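NTF2 domain-containing protein (Chaetomium thermophilum, PDB 4X2H) is uncharacterised but carries an NTF2-like domain and probably works as a complex with a second, different protein. Local coordinates at residues 123-128 / 151-156. Sequence-based numbering, arbitrary orientation.
Sequences MALTVS and DVFILV
Two central strands of the curved NTF2-like sheet, 122-135 and 145-157, form a long antiparallel hairpin, in which Leu125 and Phe153 make a hydrogen-bonded pair at the middle of the contact. Leu125 N reaches Phe153 O over 2.8 Å in an almost straight bond (177° at the hydrogen), and Phe153 N returns 2.7 Å to Leu125 O. Met123 with Leu155 and Val127 with Asp151 repeat this reciprocal pair of hydrogen bonds, each donor lying in the plane of the carbonyl it meets.

The side chains of these three pairs share the face packed against helix 3-20. Leu125 and Phe153 run side by side in the same direction, CD2 of Leu125 lying 3.8 Å from CD1 of Phe153. With Leu125 CG turned opposite its own nitrogen (chi1 171°), CD2 also comes within 4.2 Å of Leu155 CD1. Val127 CG2 meets the edge of the Phe153 ring at CE1, 4.3 Å away, while His178 stacks on that ring. The buried Asp151 carboxylate is held by two hydrogen bonds, OD2 to Tyr16 OH and OD1 to His178 NE2.

On the other face, Thr126 OG1, hydrogen-bonded to Asn150 ND2, lies 3.8 Å from Val152 CG1, and both residues pack against polar side chains of the partner protein's chain. A bent sheet packed against helices is characteristic of the NTF2-like fold, and many such domains, like this one, associate through the other face.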
ATOM      1  N   MET B 123      -7.048   3.147  -6.794  1.00 12.20           N
ATOM      2  CA  MET B 123      -6.863   2.660  -5.431  1.00  9.25           C
ATOM      3  C   MET B 123      -5.411   2.390  -5.082  1.00 10.86           C
ATOM      4  O   MET B 123      -4.638   1.909  -5.909  1.00 10.48           O
ATOM      5  CB  MET B 123      -7.673   1.382  -5.219  1.00  8.65           C
ATOM      6  CG  MET B 123      -9.172   1.623  -5.156  1.00 13.70           C
ATOM      7  SD  MET B 123     -10.143   0.115  -5.308  1.00 18.90           S
ATOM      8  CE  MET B 123      -9.842  -0.314  -7.024  1.00 17.85           C
ATOM      9  N   ALA B 124      -5.068   2.712  -3.840  1.00  6.97           N
ATOM     10  CA  ALA B 124      -3.800   2.313  -3.232  1.00 12.13           C
ATOM     11  C   ALA B 124      -4.057   1.126  -2.320  1.00 10.87           C
ATOM     12  O   ALA B 124      -4.736   1.256  -1.303  1.00 13.07           O
ATOM     13  CB  ALA B 124      -3.189   3.465  -2.457  1.00 14.26           C
ATOM     14  N   LEU B 125      -3.525  -0.032  -2.700  1.00  7.86           N
ATOM     15  CA  LEU B 125      -3.740  -1.277  -1.971  1.00  8.91           C
ATOM     16  C   LEU B 125      -2.449  -1.737  -1.319  1.00 10.13           C
ATOM     17  O   LEU B 125      -1.414  -1.775  -1.973  1.00 14.70           O
ATOM     18  CB  LEU B 125      -4.263  -2.358  -2.923  1.00 12.53           C
ATOM     19  CG  LEU B 125      -4.339  -3.793  -2.395  1.00 14.47           C
ATOM     20  CD1 LEU B 125      -5.396  -3.914  -1.313  1.00 16.39           C
ATOM     21  CD2 LEU B 125      -4.615  -4.759  -3.539  1.00 12.17           C
ATOM     22  N   THR B 126      -2.508  -2.072  -0.034  1.00  9.85           N
ATOM     23  CA  THR B 126      -1.369  -2.680   0.647  1.00 10.81           C
ATOM     24  C   THR B 126      -1.765  -4.064   1.152  1.00 12.42           C
ATOM     25  O   THR B 126      -2.876  -4.260   1.648  1.00 13.35           O
ATOM     26  CB  THR B 126      -0.858  -1.806   1.816  1.00 13.39           C
ATOM     27  OG1 THR B 126       0.267  -2.442   2.432  1.00 18.55           O
ATOM     28  CG2 THR B 126      -1.943  -1.577   2.857  1.00 16.29           C
ATOM     29  N   VAL B 127      -0.854  -5.019   0.993  1.00 11.38           N
ATOM     30  CA  VAL B 127      -1.101  -6.408   1.363  1.00  9.40           C
ATOM     31  C   VAL B 127       0.105  -6.924   2.110  1.00  9.16           C
ATOM     32  O   VAL B 127       1.237  -6.683   1.699  1.00  8.71           O
ATOM     33  CB  VAL B 127      -1.350  -7.310   0.139  1.00  8.42           C
ATOM     34  CG1 VAL B 127      -1.704  -8.723   0.585  1.00 14.24           C
ATOM     35  CG2 VAL B 127      -2.446  -6.729  -0.754  1.00 11.34           C
ATOM     36  N   SER B 128      -0.136  -7.643   3.197  1.00  6.55           N
ATOM     37  CA  SER B 128       0.955  -8.216   3.968  1.00  6.69           C
ATOM     38  C   SER B 128       0.638  -9.650   4.353  1.00 11.49           C
ATOM     39  O   SER B 128      -0.524 -10.038   4.474  1.00 11.04           O
ATOM     40  CB  SER B 128       1.235  -7.374   5.214  1.00 12.03           C
ATOM     41  OG  SER B 128       1.716  -6.089   4.848  1.00 15.89           O
ATOM     42  N   ASP B 151       3.223  -6.191  -0.081  1.00 10.59           N
ATOM     43  CA  ASP B 151       2.930  -5.775  -1.448  1.00 14.56           C
ATOM     44  C   ASP B 151       2.146  -4.474  -1.414  1.00 11.74           C
ATOM     45  O   ASP B 151       1.255  -4.321  -0.588  1.00 13.55           O
ATOM     46  CB  ASP B 151       2.097  -6.838  -2.182  1.00 17.89           C
ATOM     47  CG  ASP B 151       2.915  -7.712  -3.119  1.00 20.33           C
ATOM     48  OD1 ASP B 151       3.942  -7.250  -3.658  1.00 20.16           O
ATOM     49  OD2 ASP B 151       2.500  -8.875  -3.337  1.00 16.99           O
ATOM     50  N   VAL B 152       2.472  -3.539  -2.299  1.00 11.65           N
ATOM     51  CA  VAL B 152       1.599  -2.396  -2.516  1.00  9.58           C
ATOM     52  C   VAL B 152       1.293  -2.275  -4.002  1.00 10.72           C
ATOM     53  O   VAL B 152       2.147  -2.526  -4.851  1.00 12.05           O
ATOM     54  CB  VAL B 152       2.197  -1.067  -1.976  1.00 12.24           C
ATOM     55  CG1 VAL B 152       2.299  -1.113  -0.447  1.00 14.69           C
ATOM     56  CG2 VAL B 152       3.533  -0.749  -2.630  1.00 14.41           C
ATOM     57  N   PHE B 153       0.047  -1.923  -4.298  1.00 10.00           N
ATOM     58  CA  PHE B 153      -0.434  -1.791  -5.667  1.00 12.46           C
ATOM     59  C   PHE B 153      -1.165  -0.484  -5.842  1.00 13.97           C
ATOM     60  O   PHE B 153      -1.859  -0.032  -4.931  1.00 15.07           O
ATOM     61  CB  PHE B 153      -1.408  -2.910  -6.045  1.00 11.68           C
ATOM     62  CG  PHE B 153      -0.868  -4.296  -5.882  1.00 12.56           C
ATOM     63  CD1 PHE B 153      -1.038  -4.979  -4.693  1.00 11.59           C
ATOM     64  CD2 PHE B 153      -0.240  -4.938  -6.938  1.00 12.60           C
ATOM     65  CE1 PHE B 153      -0.579  -6.261  -4.550  1.00 11.34           C
ATOM     66  CE2 PHE B 153       0.229  -6.222  -6.797  1.00 10.13           C
ATOM     67  CZ  PHE B 153       0.060  -6.889  -5.604  1.00 11.40           C
ATOM     68  N   ILE B 154      -1.028   0.109  -7.021  1.00  8.86           N
ATOM     69  CA  ILE B 154      -1.985   1.107  -7.459  1.00  7.19           C
ATOM     70  C   ILE B 154      -2.875   0.459  -8.515  1.00  8.31           C
ATOM     71  O   ILE B 154      -2.396  -0.018  -9.547  1.00 10.36           O
ATOM     72  CB  ILE B 154      -1.310   2.371  -8.005  1.00 11.59           C
ATOM     73  CG1 ILE B 154      -0.552   3.068  -6.875  1.00 16.52           C
ATOM     74  CG2 ILE B 154      -2.357   3.322  -8.578  1.00 15.24           C
ATOM     75  CD1 ILE B 154       0.330   4.207  -7.330  1.00 20.65           C
ATOM     76  N   LEU B 155      -4.169   0.422  -8.232  1.00  9.76           N
ATOM     77  CA  LEU B 155      -5.136  -0.179  -9.137  1.00 11.04           C
ATOM     78  C   LEU B 155      -5.946   0.884  -9.858  1.00 10.55           C
ATOM     79  O   LEU B 155      -6.322   1.886  -9.254  1.00 10.45           O
ATOM     80  CB  LEU B 155      -6.071  -1.106  -8.378  1.00 12.76           C
ATOM     81  CG  LEU B 155      -5.422  -2.269  -7.634  1.00 11.82           C
ATOM     82  CD1 LEU B 155      -6.471  -2.964  -6.799  1.00 14.76           C
ATOM     83  CD2 LEU B 155      -4.764  -3.249  -8.601  1.00 10.13           C
ATOM     84  N   VAL B 156      -6.215   0.652 -11.142  1.00 11.15           N
ATOM     85  CA  VAL B 156      -7.039   1.560 -11.945  1.00 10.03           C
ATOM     86  C   VAL B 156      -8.164   0.776 -12.630  1.00 11.73           C
ATOM     87  O   VAL B 156      -8.079  -0.447 -12.776  1.00 12.11           O
ATOM     88  CB  VAL B 156      -6.197   2.313 -13.005  1.00 10.31           C
ATOM     89  CG1 VAL B 156      -5.204   3.259 -12.335  1.00 13.72           C
ATOM     90  CG2 VAL B 156      -5.471   1.341 -13.920  1.00 11.32           C
TER